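Local atomic coordinates of ubiquitin-activating enzyme E1-like (Saccharomyces cerevisiae, PDB entry 3ONH), a protein that activates the yeast SUMO protein SMT3 using ATP, as a heterodimer with AOS1, the piece described here being its ubiquitin-fold domain. Residues 39-44 with 72-77; 48-53 with 66-71; 5-10 with 88-93; 31-36 with 104-109. All coordinates share one frame; numbering follows the deposited sequence.

Interaction 1: 39-44 with 72-77; sequences ISLLDA and SIILFS
S40 to D43 run antiparallel to I74 to S77, the strand axes 4.7 Å apart at closest approach, with S40/S77 and L42/L75 as hydrogen-bonded pairs and L41/F76 and D43/I74 as non-hydrogen-bonded ones. S77 N reaches S40 O at 2.8 Å and L75 N reaches L42 O, both lying in the plane of the accepting carbonyl. A44 N extends the ladder with a bond to I73 O, bent to 139° at the hydrogen as the chain leaves the strand. L41, D43, I74 and F76 share the face turned to helix 22-33, the buried side of this ubiquitin-like beta-grasp sheet, where V26 meets L41 and I29 meets F76. Here L41 drives its CD2 methyl against I74 CG2 at 3.3 Å, tighter than usual for two carbons. Its other methyl, CD1, lies at the edge of the F76 ring, near the ring plane, 4.0 Å from CD1 of that phenylalanine. S40 O sits 4.1 Å above one face of the same ring, displaced toward its rim. The D43 carboxylate turns toward S72, its CG lying anti to the backbone N (chi1 -172°): a water donates to D43 OD2 at 2.6 Å and also bonds S72 OG. Both polar ends have other mates, R48 in a salt bridge with D43 OD2 and G69 N with S72 OG. On the other face, L42 CD2 and L75 CD2 meet loosely at 4.3 Å.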
loop_
_atom_site.group_PDB
_atom_site.type_symbol
_atom_site.label_atom_id
_atom_site.label_comp_id
_atom_site.label_asym_id
_atom_site.label_seq_id
_atom_site.Cartn_x
_atom_site.Cartn_y
_atom_site.Cartn_z
ATOM N N ILE A 39 7.226 3.339 -8.124
ATOM C CA ILE A 39 6.515 3.672 -6.906
ATOM C C ILE A 39 7.378 3.412 -5.673
ATOM O O ILE A 39 8.428 2.767 -5.758
ATOM C CB ILE A 39 5.219 2.847 -6.816
ATOM C CG1 ILE A 39 4.020 3.774 -6.718
ATOM C CG2 ILE A 39 5.281 1.806 -5.695
ATOM C CD1 ILE A 39 3.874 4.651 -7.919
ATOM N N SER A 40 6.932 3.931 -4.534
ATOM C CA SER A 40 7.575 3.659 -3.253
ATOM C C SER A 40 6.527 3.218 -2.244
ATOM O O SER A 40 5.489 3.855 -2.111
ATOM C CB SER A 40 8.281 4.912 -2.729
ATOM O OG SER A 40 9.516 4.576 -2.125
ATOM N N LEU A 41 6.806 2.126 -1.538
ATOM C CA LEU A 41 5.936 1.634 -0.473
ATOM C C LEU A 41 6.726 1.532 0.824
ATOM O O LEU A 41 7.648 0.730 0.948
ATOM C CB LEU A 41 5.336 0.277 -0.837
ATOM C CG LEU A 41 4.139 -0.199 -0.004
ATOM C CD1 LEU A 41 3.395 -1.309 -0.722
ATOM C CD2 LEU A 41 4.562 -0.662 1.380
ATOM N N LEU A 42 6.346 2.357 1.788
ATOM C CA LEU A 42 7.042 2.443 3.057
ATOM C C LEU A 42 6.096 2.086 4.205
ATOM O O LEU A 42 4.915 2.420 4.168
ATOM C CB LEU A 42 7.563 3.867 3.235
ATOM C CG LEU A 42 8.229 4.248 4.553
ATOM C CD1 LEU A 42 9.706 3.936 4.508
ATOM C CD2 LEU A 42 8.016 5.724 4.819
ATOM N N ASP A 43 6.604 1.390 5.215
ATOM C CA ASP A 43 5.881 1.303 6.476
ATOM C C ASP A 43 6.060 2.656 7.167
ATOM O O ASP A 43 7.151 2.985 7.627
ATOM C CB ASP A 43 6.409 0.149 7.345
ATOM C CG ASP A 43 5.546 -0.105 8.583
ATOM O OD1 ASP A 43 4.799 0.806 8.979
ATOM O OD2 ASP A 43 5.608 -1.215 9.164
ATOM N N ALA A 44 5.007 3.463 7.204
ATOM C CA ALA A 44 5.109 4.774 7.835
ATOM C C ALA A 44 5.153 4.651 9.363
ATOM O O ALA A 44 5.670 5.534 10.046
ATOM C CB ALA A 44 3.977 5.693 7.383
ATOM N N SER A 72 -0.855 -1.083 11.189
ATOM C CA SER A 72 0.260 -0.616 10.383
ATOM C C SER A 72 -0.249 0.465 9.460
ATOM O O SER A 72 -1.384 0.416 8.998
ATOM C CB SER A 72 0.864 -1.746 9.549
ATOM O OG SER A 72 1.619 -2.634 10.345
ATOM N N ILE A 73 0.598 1.450 9.200
ATOM C CA ILE A 73 0.278 2.494 8.253
ATOM C C ILE A 73 1.282 2.437 7.108
ATOM O O ILE A 73 2.494 2.466 7.325
ATOM C CB ILE A 73 0.289 3.868 8.929
ATOM C CG1 ILE A 73 -0.933 3.999 9.837
ATOM C CG2 ILE A 73 0.301 4.973 7.889
ATOM C CD1 ILE A 73 -1.184 5.399 10.341
ATOM N N ILE A 74 0.770 2.327 5.888
ATOM C CA ILE A 74 1.621 2.256 4.712
ATOM C C ILE A 74 1.562 3.566 3.953
ATOM O O ILE A 74 0.491 4.132 3.776
ATOM C CB ILE A 74 1.180 1.115 3.780
ATOM C CG1 ILE A 74 1.328 -0.220 4.495
ATOM C CG2 ILE A 74 2.004 1.119 2.516
ATOM C CD1 ILE A 74 2.637 -0.365 5.198
ATOM N N LEU A 75 2.721 4.058 3.522
ATOM C CA LEU A 75 2.783 5.256 2.698
ATOM C C LEU A 75 3.181 4.881 1.276
ATOM O O LEU A 75 4.252 4.332 1.047
ATOM C CB LEU A 75 3.777 6.266 3.269
ATOM C CG LEU A 75 3.936 7.541 2.450
ATOM C CD1 LEU A 75 2.707 8.425 2.589
ATOM C CD2 LEU A 75 5.173 8.288 2.884
ATOM N N PHE A 76 2.315 5.190 0.321
ATOM C CA PHE A 76 2.499 4.750 -1.050
ATOM C C PHE A 76 2.709 5.971 -1.925
ATOM O O PHE A 76 1.807 6.797 -2.054
ATOM C CB PHE A 76 1.252 3.995 -1.498
ATOM C CG PHE A 76 1.462 3.128 -2.697
ATOM C CD1 PHE A 76 1.731 1.776 -2.552
ATOM C CD2 PHE A 76 1.374 3.655 -3.971
ATOM C CE1 PHE A 76 1.916 0.965 -3.658
ATOM C CE2 PHE A 76 1.558 2.852 -5.078
ATOM C CZ PHE A 76 1.834 1.506 -4.923
ATOM N N SER A 77 3.897 6.085 -2.514
ATOM C CA SER A 77 4.302 7.293 -3.215
ATOM C C SER A 77 4.645 7.105 -4.694
ATOM O O SER A 77 5.009 6.015 -5.134
ATOM C CB SER A 77 5.508 7.923 -2.516
ATOM O OG SER A 77 5.216 8.252 -1.176
HETATM O O HOH W 1 4.108 -1.900 11.188
#

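Interaction 2: 48-53 with 66-71; sequences RLLFDY and INLGNG
R48 and L50 reach from strand 48-52 to I66, N67 and L68, fastening the edge of the ubiquitin-like sheet to the loop that leads into strand 73-78; L50 and F51 together face L41 across the sheet, a classic beta bulge. The polar part is one guanidinium gripping two backbone carbonyls. NH1 of R48 gives the main bond to I66 O at 2.9 Å, with the oxygen 20° out of the guanidinium plane. NH2 of R48 adds weak bonds, to N67 O at 3.1 Å and to I66 O at 3.3 Å. A bend at chi3 (-55°) swings the group over the strand's own L50, whose CD2 lies above the guanidinium centre. D43, at the end of strand 39-43, holds NH2 as well, and N46 OD1, in the turn between the strands, accepts from NE, which further fixes the plane. A methionine in place of R48 would probably leave the carbonyls of I66 and N67 without these donors and D43 without its counter-charge, freeing the loop to shift. The apolar part centres on one methyl, L50 CD1: it touches I66 CD1 at 4.1 Å, and it meets L68 tip to tip, with L68 CD2 at 3.7 Å.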
loop_
_atom_site.group_PDB
_atom_site.type_symbol
_atom_site.label_atom_id
_atom_site.label_comp_id
_atom_site.label_asym_id
_atom_site.label_seq_id
_atom_site.Cartn_x
_atom_site.Cartn_y
_atom_site.Cartn_z
ATOM N N ARG A 48 10.144 1.835 7.457
ATOM C CA ARG A 48 10.831 0.814 6.670
ATOM C C ARG A 48 10.473 0.932 5.193
ATOM O O ARG A 48 9.303 0.888 4.832
ATOM C CB ARG A 48 10.462 -0.583 7.169
ATOM C CG ARG A 48 10.999 -0.923 8.548
ATOM C CD ARG A 48 10.559 -2.315 8.991
ATOM N NE ARG A 48 9.108 -2.454 8.949
ATOM C CZ ARG A 48 8.464 -3.602 8.780
ATOM N NH1 ARG A 48 9.127 -4.743 8.642
ATOM N NH2 ARG A 48 7.140 -3.608 8.749
ATOM N N LEU A 49 11.477 1.092 4.339
ATOM C CA LEU A 49 11.244 1.051 2.901
ATOM C C LEU A 49 11.050 -0.396 2.514
ATOM O O LEU A 49 11.986 -1.186 2.524
ATOM C CB LEU A 49 12.404 1.661 2.119
ATOM C CG LEU A 49 12.193 1.747 0.603
ATOM C CD1 LEU A 49 10.797 2.266 0.264
ATOM C CD2 LEU A 49 13.259 2.622 -0.040
ATOM N N LEU A 50 9.817 -0.742 2.183
ATOM C CA LEU A 50 9.464 -2.128 1.948
ATOM C C LEU A 50 9.553 -2.497 0.475
ATOM O O LEU A 50 9.751 -3.660 0.124
ATOM C CB LEU A 50 8.064 -2.387 2.495
ATOM C CG LEU A 50 8.015 -2.314 4.021
ATOM C CD1 LEU A 50 6.633 -2.676 4.536
ATOM C CD2 LEU A 50 9.056 -3.240 4.593
ATOM N N PHE A 51 9.445 -1.491 -0.387
ATOM C CA PHE A 51 9.419 -1.737 -1.818
ATOM C C PHE A 51 9.555 -0.450 -2.585
ATOM O O PHE A 51 8.923 0.548 -2.256
ATOM C CB PHE A 51 8.100 -2.422 -2.191
ATOM C CG PHE A 51 7.979 -2.755 -3.647
ATOM C CD1 PHE A 51 8.117 -4.063 -4.086
ATOM C CD2 PHE A 51 7.722 -1.763 -4.577
ATOM C CE1 PHE A 51 7.999 -4.373 -5.430
ATOM C CE2 PHE A 51 7.607 -2.066 -5.920
ATOM C CZ PHE A 51 7.744 -3.372 -6.347
ATOM N N ASP A 52 10.414 -0.454 -3.596
ATOM C CA ASP A 52 10.387 0.609 -4.591
ATOM C C ASP A 52 10.875 0.083 -5.939
ATOM O O ASP A 52 11.095 -1.114 -6.098
ATOM C CB ASP A 52 11.122 1.877 -4.127
ATOM C CG ASP A 52 12.630 1.740 -4.159
ATOM O OD1 ASP A 52 13.318 2.762 -3.960
ATOM O OD2 ASP A 52 13.135 0.627 -4.386
ATOM N N TYR A 53 11.023 0.974 -6.903
ATOM C CA TYR A 53 11.334 0.586 -8.270
ATOM C C TYR A 53 12.776 0.121 -8.415
ATOM O O TYR A 53 13.307 0.057 -9.522
ATOM C CB TYR A 53 11.130 1.786 -9.168
ATOM C CG TYR A 53 11.990 2.943 -8.744
ATOM C CD1 TYR A 53 13.177 3.231 -9.405
ATOM C CD2 TYR A 53 11.633 3.733 -7.662
ATOM C CE1 TYR A 53 13.970 4.288 -9.014
ATOM C CE2 TYR A 53 12.421 4.793 -7.261
ATOM C CZ TYR A 53 13.589 5.065 -7.940
ATOM O OH TYR A 53 14.378 6.121 -7.541
ATOM N N ILE A 66 6.521 -9.803 5.915
ATOM C CA ILE A 66 7.350 -8.607 6.021
ATOM C C ILE A 66 6.926 -7.763 7.218
ATOM O O ILE A 66 7.265 -6.592 7.324
ATOM C CB ILE A 66 7.303 -7.752 4.749
ATOM C CG1 ILE A 66 5.891 -7.230 4.525
ATOM C CG2 ILE A 66 7.772 -8.554 3.553
ATOM C CD1 ILE A 66 5.729 -6.478 3.228
ATOM N N ASN A 67 6.173 -8.382 8.112
ATOM C CA ASN A 67 5.830 -7.787 9.388
ATOM C C ASN A 67 4.926 -6.567 9.320
ATOM O O ASN A 67 5.155 -5.568 10.000
ATOM C CB ASN A 67 7.091 -7.464 10.177
ATOM C CG ASN A 67 7.038 -8.031 11.561
ATOM O OD1 ASN A 67 7.827 -8.904 11.917
ATOM N ND2 ASN A 67 6.080 -7.570 12.349
ATOM N N LEU A 68 3.905 -6.652 8.485
ATOM C CA LEU A 68 2.834 -5.675 8.509
ATOM C C LEU A 68 1.691 -6.331 9.252
ATOM O O LEU A 68 1.558 -7.546 9.221
ATOM C CB LEU A 68 2.400 -5.324 7.093
ATOM C CG LEU A 68 3.423 -4.619 6.207
ATOM C CD1 LEU A 68 2.891 -4.524 4.788
ATOM C CD2 LEU A 68 3.755 -3.245 6.760
ATOM N N GLY A 69 0.873 -5.543 9.932
ATOM C CA GLY A 69 -0.262 -6.105 10.638
ATOM C C GLY A 69 -1.301 -5.062 10.987
ATOM O O GLY A 69 -1.255 -3.934 10.500
ATOM N N ASN A 70 -2.246 -5.445 11.832
ATOM C CA ASN A 70 -3.290 -4.520 12.242
ATOM C C ASN A 70 -2.699 -3.233 12.789
ATOM O O ASN A 70 -1.862 -3.266 13.684
ATOM C CB ASN A 70 -4.178 -5.168 13.294
ATOM C CG ASN A 70 -5.314 -4.281 13.705
ATOM O OD1 ASN A 70 -6.190 -3.975 12.904
ATOM N ND2 ASN A 70 -5.311 -3.859 14.962
ATOM N N GLY A 71 -3.111 -2.098 12.233
ATOM C CA GLY A 71 -2.680 -0.816 12.751
ATOM C C GLY A 71 -1.454 -0.272 12.057
ATOM O O GLY A 71 -1.040 0.857 12.306
#

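Interaction 3: 5-10 with 88-93; sequences VCRGVI and AIELFL
C6 to I10 lie parallel to I89 to L93, C6 beside I89 and I10 beside L93, with five backbone hydrogen bonds alternating along the pair. The straightest, E90 N to C6 O at 2.7 Å, has an angle of 173° at the hydrogen. The tight side is the buried one. I10 pushes its CD1 between two leucines, 3.7 Å from L91 CD1 and 3.8 Å from L93 CD2, and helix 22-33 closes over this face through F25, I29 and Y33. G8, with no side chain, lets L91 CD2 rest against its backbone. The opposite face, with R7, V9, E90 and F92, is looser and wetter. The R7 and E90 side chains run alongside each other in the same direction, their guanidinium and carboxylate planes 73° apart. R7 NH1 meets E90 OE1 at 3.1 Å in a salt bridge whose hydrogen bond is weak, and a water joins R7 NH2 to E90 OE2. V5 CG1 sits 3.4 Å above the centre of the R7 guanidinium and also touches E90 CG, at 4.0 Å, so one methyl backs both partners. Replacing E90 by alanine would probably leave the R7 charge without its mate and its guanidinium freer to swing into solvent. Such a parallel pair of first and late strands, under a helix across one face, belongs to the beta-grasp sheet of the ubiquitin-fold domain, which in E1 enzymes engages the E2, here Ubc9.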
loop_
_atom_site.group_PDB
_atom_site.type_symbol
_atom_site.label_atom_id
_atom_site.label_comp_id
_atom_site.label_asym_id
_atom_site.label_seq_id
_atom_site.Cartn_x
_atom_site.Cartn_y
_atom_site.Cartn_z
ATOM N N VAL A 5 -1.231 14.579 2.625
ATOM C CA VAL A 5 -1.294 13.241 2.073
ATOM C C VAL A 5 -2.744 12.771 2.062
ATOM O O VAL A 5 -3.552 13.201 2.883
ATOM C CB VAL A 5 -0.454 12.279 2.924
ATOM C CG1 VAL A 5 -1.178 11.946 4.215
ATOM C CG2 VAL A 5 -0.124 11.033 2.148
ATOM N N CYS A 6 -3.083 11.905 1.116
ATOM C CA CYS A 6 -4.399 11.291 1.128
ATOM C C CYS A 6 -4.412 10.197 2.189
ATOM O O CYS A 6 -3.365 9.649 2.541
ATOM C CB CYS A 6 -4.760 10.745 -0.249
ATOM S SG CYS A 6 -4.736 12.018 -1.493
ATOM N N ARG A 7 -5.589 9.906 2.720
ATOM C CA ARG A 7 -5.697 8.915 3.776
ATOM C C ARG A 7 -6.903 8.017 3.573
ATOM O O ARG A 7 -7.946 8.460 3.099
ATOM C CB ARG A 7 -5.765 9.597 5.144
ATOM C CG ARG A 7 -4.523 10.405 5.488
ATOM C CD ARG A 7 -4.717 11.235 6.748
ATOM N NE ARG A 7 -3.554 12.072 7.029
ATOM C CZ ARG A 7 -2.404 11.602 7.497
ATOM N NH1 ARG A 7 -2.265 10.305 7.737
ATOM N NH2 ARG A 7 -1.396 12.427 7.729
ATOM N N GLY A 8 -6.743 6.754 3.932
ATOM C CA GLY A 8 -7.836 5.802 3.887
ATOM C C GLY A 8 -7.565 4.593 4.759
ATOM O O GLY A 8 -6.449 4.420 5.250
ATOM N N VAL A 9 -8.587 3.766 4.957
ATOM C CA VAL A 9 -8.451 2.509 5.671
ATOM C C VAL A 9 -8.614 1.337 4.711
ATOM O O VAL A 9 -9.571 1.283 3.941
ATOM C CB VAL A 9 -9.504 2.378 6.796
ATOM C CG1 VAL A 9 -9.489 0.975 7.393
ATOM C CG2 VAL A 9 -9.268 3.413 7.872
ATOM N N ILE A 10 -7.665 0.409 4.757
ATOM C CA ILE A 10 -7.812 -0.867 4.070
ATOM C C ILE A 10 -8.442 -1.870 5.021
ATOM O O ILE A 10 -7.926 -2.100 6.112
ATOM C CB ILE A 10 -6.452 -1.407 3.593
ATOM C CG1 ILE A 10 -5.848 -0.478 2.544
ATOM C CG2 ILE A 10 -6.605 -2.793 3.021
ATOM C CD1 ILE A 10 -4.460 -0.890 2.090
ATOM N N ALA A 88 0.580 11.322 -2.698
ATOM C CA ALA A 88 0.856 10.144 -1.881
ATOM C C ALA A 88 -0.353 9.802 -1.031
ATOM O O ALA A 88 -1.179 10.661 -0.748
ATOM C CB ALA A 88 2.082 10.376 -0.998
ATOM N N ILE A 89 -0.459 8.542 -0.624
ATOM C CA ILE A 89 -1.571 8.133 0.206
ATOM C C ILE A 89 -1.069 7.316 1.391
ATOM O O ILE A 89 -0.174 6.492 1.249
ATOM C CB ILE A 89 -2.597 7.342 -0.614
ATOM C CG1 ILE A 89 -3.814 6.989 0.241
ATOM C CG2 ILE A 89 -1.968 6.083 -1.191
ATOM C CD1 ILE A 89 -4.925 6.301 -0.526
ATOM N N GLU A 90 -1.633 7.580 2.565
ATOM C CA GLU A 90 -1.329 6.807 3.757
ATOM C C GLU A 90 -2.491 5.886 4.022
ATOM O O GLU A 90 -3.602 6.342 4.287
ATOM C CB GLU A 90 -1.116 7.710 4.970
ATOM C CG GLU A 90 0.272 8.324 5.057
ATOM C CD GLU A 90 0.650 8.719 6.481
ATOM O OE1 GLU A 90 0.015 8.206 7.425
ATOM O OE2 GLU A 90 1.579 9.536 6.660
ATOM N N LEU A 91 -2.233 4.589 3.940
ATOM C CA LEU A 91 -3.269 3.588 4.140
ATOM C C LEU A 91 -3.099 2.844 5.464
ATOM O O LEU A 91 -2.066 2.223 5.723
ATOM C CB LEU A 91 -3.298 2.602 2.968
ATOM C CG LEU A 91 -3.702 3.194 1.616
ATOM C CD1 LEU A 91 -3.321 2.278 0.492
ATOM C CD2 LEU A 91 -5.185 3.475 1.591
ATOM N N PHE A 92 -4.139 2.915 6.286
ATOM C CA PHE A 92 -4.194 2.227 7.562
ATOM C C PHE A 92 -4.694 0.804 7.337
ATOM O O PHE A 92 -5.739 0.611 6.728
ATOM C CB PHE A 92 -5.156 2.975 8.492
ATOM C CG PHE A 92 -5.217 2.420 9.889
ATOM C CD1 PHE A 92 -4.482 3.001 10.909
ATOM C CD2 PHE A 92 -6.022 1.331 10.190
ATOM C CE1 PHE A 92 -4.534 2.500 12.197
ATOM C CE2 PHE A 92 -6.075 0.821 11.480
ATOM C CZ PHE A 92 -5.330 1.413 12.481
ATOM N N LEU A 93 -3.952 -0.185 7.825
ATOM C CA LEU A 93 -4.361 -1.578 7.705
ATOM C C LEU A 93 -5.266 -1.985 8.858
ATOM O O LEU A 93 -4.822 -2.119 10.003
ATOM C CB LEU A 93 -3.150 -2.520 7.655
ATOM C CG LEU A 93 -2.083 -2.247 6.598
ATOM C CD1 LEU A 93 -1.082 -3.393 6.541
ATOM C CD2 LEU A 93 -2.742 -2.057 5.245
HETATM O O HOH W 2 1.064 11.329 9.175
#

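Interaction 4: 31-36 with 104-109; sequences EKYSYP and CSLPDV
K32 and Y33, at the C-terminal end of the long helix of the beta-grasp fold, meet L106 to V109, where the chain runs on from the short strand 104-105 beside strand 6-12. The contact ties that helix end to the segment passing along the sheet's margin, next to I10 and L91. Y33 carries most of it. Its hydroxyl donates to P107 O at 2.6 Å, approaching in the carbonyl plane on a lone pair, and P107 O in turn lies in the plane of the phenol ring, at its edge. The pyrrolidine ring of the same proline comes in at about a right angle to the tyrosine, with P107 CG 3.3 Å from Y33 OH. V109 CB touches another edge atom, CE1 of Y33, at 4.2 Å. L106 wedges its CD1 against the helix, 4.0 Å from Y33 CE2 and a little farther from K32 CB, while L28 and I29 of the same helix also pack on this leucine. K32 lies over the tyrosine: its CG is 3.6 Å above the centre of the Y33 ring, on one face. A bend at chi2 (80°) then carries the extended remainder of the lysine out past P107 O to D108. The salt bridge formed there is at the surface, and its geometry is off-plane: K32 NZ stands 3.1 Å from D108 OD1, 53° out of the carboxylate plane.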
loop_
_atom_site.group_PDB
_atom_site.type_symbol
_atom_site.label_atom_id
_atom_site.label_comp_id
_atom_site.label_asym_id
_atom_site.label_seq_id
_atom_site.Cartn_x
_atom_site.Cartn_y
_atom_site.Cartn_z
ATOM N N GLU A 31 -2.848 0.420 -9.388
ATOM C CA GLU A 31 -3.927 0.497 -10.373
ATOM C C GLU A 31 -5.173 1.189 -9.819
ATOM O O GLU A 31 -5.801 1.993 -10.502
ATOM C CB GLU A 31 -4.276 -0.893 -10.905
ATOM C CG GLU A 31 -3.084 -1.643 -11.498
ATOM C CD GLU A 31 -2.941 -1.444 -13.005
ATOM O OE1 GLU A 31 -1.964 -1.971 -13.586
ATOM O OE2 GLU A 31 -3.809 -0.771 -13.609
ATOM N N LYS A 32 -5.519 0.881 -8.575
ATOM C CA LYS A 32 -6.711 1.443 -7.949
ATOM C C LYS A 32 -6.687 2.968 -7.897
ATOM O O LYS A 32 -7.705 3.609 -8.164
ATOM C CB LYS A 32 -6.917 0.846 -6.550
ATOM C CG LYS A 32 -7.965 1.543 -5.694
ATOM C CD LYS A 32 -9.380 1.130 -6.050
ATOM C CE LYS A 32 -10.388 1.716 -5.063
ATOM N NZ LYS A 32 -11.781 1.290 -5.348
ATOM N N TYR A 33 -5.534 3.552 -7.575
ATOM C CA TYR A 33 -5.448 5.006 -7.413
ATOM C C TYR A 33 -4.663 5.713 -8.520
ATOM O O TYR A 33 -4.411 6.909 -8.434
ATOM C CB TYR A 33 -4.878 5.378 -6.039
ATOM C CG TYR A 33 -5.595 4.718 -4.892
ATOM C CD1 TYR A 33 -6.856 5.142 -4.498
ATOM C CD2 TYR A 33 -5.015 3.663 -4.203
ATOM C CE1 TYR A 33 -7.518 4.526 -3.452
ATOM C CE2 TYR A 33 -5.666 3.053 -3.153
ATOM C CZ TYR A 33 -6.914 3.487 -2.783
ATOM O OH TYR A 33 -7.562 2.868 -1.744
ATOM N N SER A 34 -4.270 4.969 -9.549
ATOM C CA SER A 34 -3.625 5.540 -10.732
ATOM C C SER A 34 -2.255 6.130 -10.455
ATOM O O SER A 34 -1.966 7.262 -10.839
ATOM C CB SER A 34 -4.530 6.584 -11.382
ATOM O OG SER A 34 -5.802 6.014 -11.634
ATOM N N TYR A 35 -1.416 5.365 -9.771
ATOM C CA TYR A 35 -0.011 5.716 -9.649
ATOM C C TYR A 35 0.700 5.207 -10.894
ATOM O O TYR A 35 0.144 4.406 -11.638
ATOM C CB TYR A 35 0.602 5.100 -8.390
ATOM C CG TYR A 35 0.180 5.781 -7.114
ATOM C CD1 TYR A 35 0.859 6.896 -6.640
ATOM C CD2 TYR A 35 -0.883 5.297 -6.372
ATOM C CE1 TYR A 35 0.480 7.522 -5.477
ATOM C CE2 TYR A 35 -1.269 5.916 -5.202
ATOM C CZ TYR A 35 -0.587 7.029 -4.765
ATOM O OH TYR A 35 -0.976 7.648 -3.602
ATOM N N PRO A 36 1.928 5.684 -11.133
ATOM C CA PRO A 36 2.721 5.225 -12.277
ATOM C C PRO A 36 3.415 3.905 -11.967
ATOM O O PRO A 36 3.128 3.289 -10.946
ATOM C CB PRO A 36 3.773 6.321 -12.437
ATOM C CG PRO A 36 3.347 7.438 -11.524
ATOM C CD PRO A 36 2.573 6.804 -10.437
ATOM N N CYS A 104 -9.968 -8.084 1.020
ATOM C CA CYS A 104 -8.975 -7.027 1.002
ATOM C C CYS A 104 -9.604 -5.835 0.329
ATOM O O CYS A 104 -9.483 -5.660 -0.878
ATOM C CB CYS A 104 -7.721 -7.442 0.245
ATOM S SG CYS A 104 -6.495 -6.117 0.125
ATOM N N SER A 105 -10.289 -5.019 1.115
ATOM C CA SER A 105 -11.069 -3.924 0.571
ATOM C C SER A 105 -10.309 -2.604 0.649
ATOM O O SER A 105 -10.086 -2.085 1.734
ATOM C CB SER A 105 -12.386 -3.814 1.337
ATOM O OG SER A 105 -13.324 -3.013 0.646
ATOM N N LEU A 106 -9.911 -2.062 -0.500
ATOM C CA LEU A 106 -9.243 -0.768 -0.528
ATOM C C LEU A 106 -10.252 0.372 -0.491
ATOM O O LEU A 106 -11.296 0.313 -1.131
ATOM C CB LEU A 106 -8.347 -0.626 -1.764
ATOM C CG LEU A 106 -7.102 -1.513 -1.871
ATOM C CD1 LEU A 106 -6.096 -0.916 -2.839
ATOM C CD2 LEU A 106 -6.459 -1.698 -0.528
ATOM N N PRO A 107 -9.930 1.431 0.252
ATOM C CA PRO A 107 -10.842 2.569 0.377
ATOM C C PRO A 107 -11.016 3.345 -0.930
ATOM O O PRO A 107 -10.057 3.543 -1.685
ATOM C CB PRO A 107 -10.146 3.450 1.416
ATOM C CG PRO A 107 -8.703 3.090 1.303
ATOM C CD PRO A 107 -8.711 1.610 1.056
ATOM N N ASP A 108 -12.238 3.789 -1.188
ATOM C CA ASP A 108 -12.473 4.694 -2.303
ATOM C C ASP A 108 -12.126 6.116 -1.895
ATOM O O ASP A 108 -12.917 6.804 -1.253
ATOM C CB ASP A 108 -13.901 4.570 -2.825
ATOM C CG ASP A 108 -14.080 3.343 -3.702
ATOM O OD1 ASP A 108 -13.929 3.473 -4.935
ATOM O OD2 ASP A 108 -14.340 2.246 -3.162
ATOM N N VAL A 109 -10.911 6.525 -2.258
ATOM C CA VAL A 109 -10.359 7.825 -1.898
ATOM C C VAL A 109 -10.023 8.615 -3.161
ATOM O O VAL A 109 -9.721 8.037 -4.204
ATOM C CB VAL A 109 -9.058 7.669 -1.082
ATOM C CG1 VAL A 109 -8.442 9.028 -0.793
ATOM C CG2 VAL A 109 -9.317 6.907 0.198
#

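All four contacts belong to one mixed sheet and the helix 22-33 packed on it. Interaction 2, at the edge strand 48-52, abuts interaction 1 with centres about 7 Å apart, joined by a probable L41 N to F51 O bond between neighbouring strands. Interaction 1 passes to interaction 3, about 9 Å on, through the neighbouring strands 73-78 and 84-95. Interaction 4 lies beyond, about 10 Å from interaction 3 and 17 Å from interaction 2, centre to centre, across the middle of the domain. Along the chain, interaction 2 nests within 1, and 1 within both 3 and 4, whose segments alternate; this interlocking closes a compact ubiquitin-like domain.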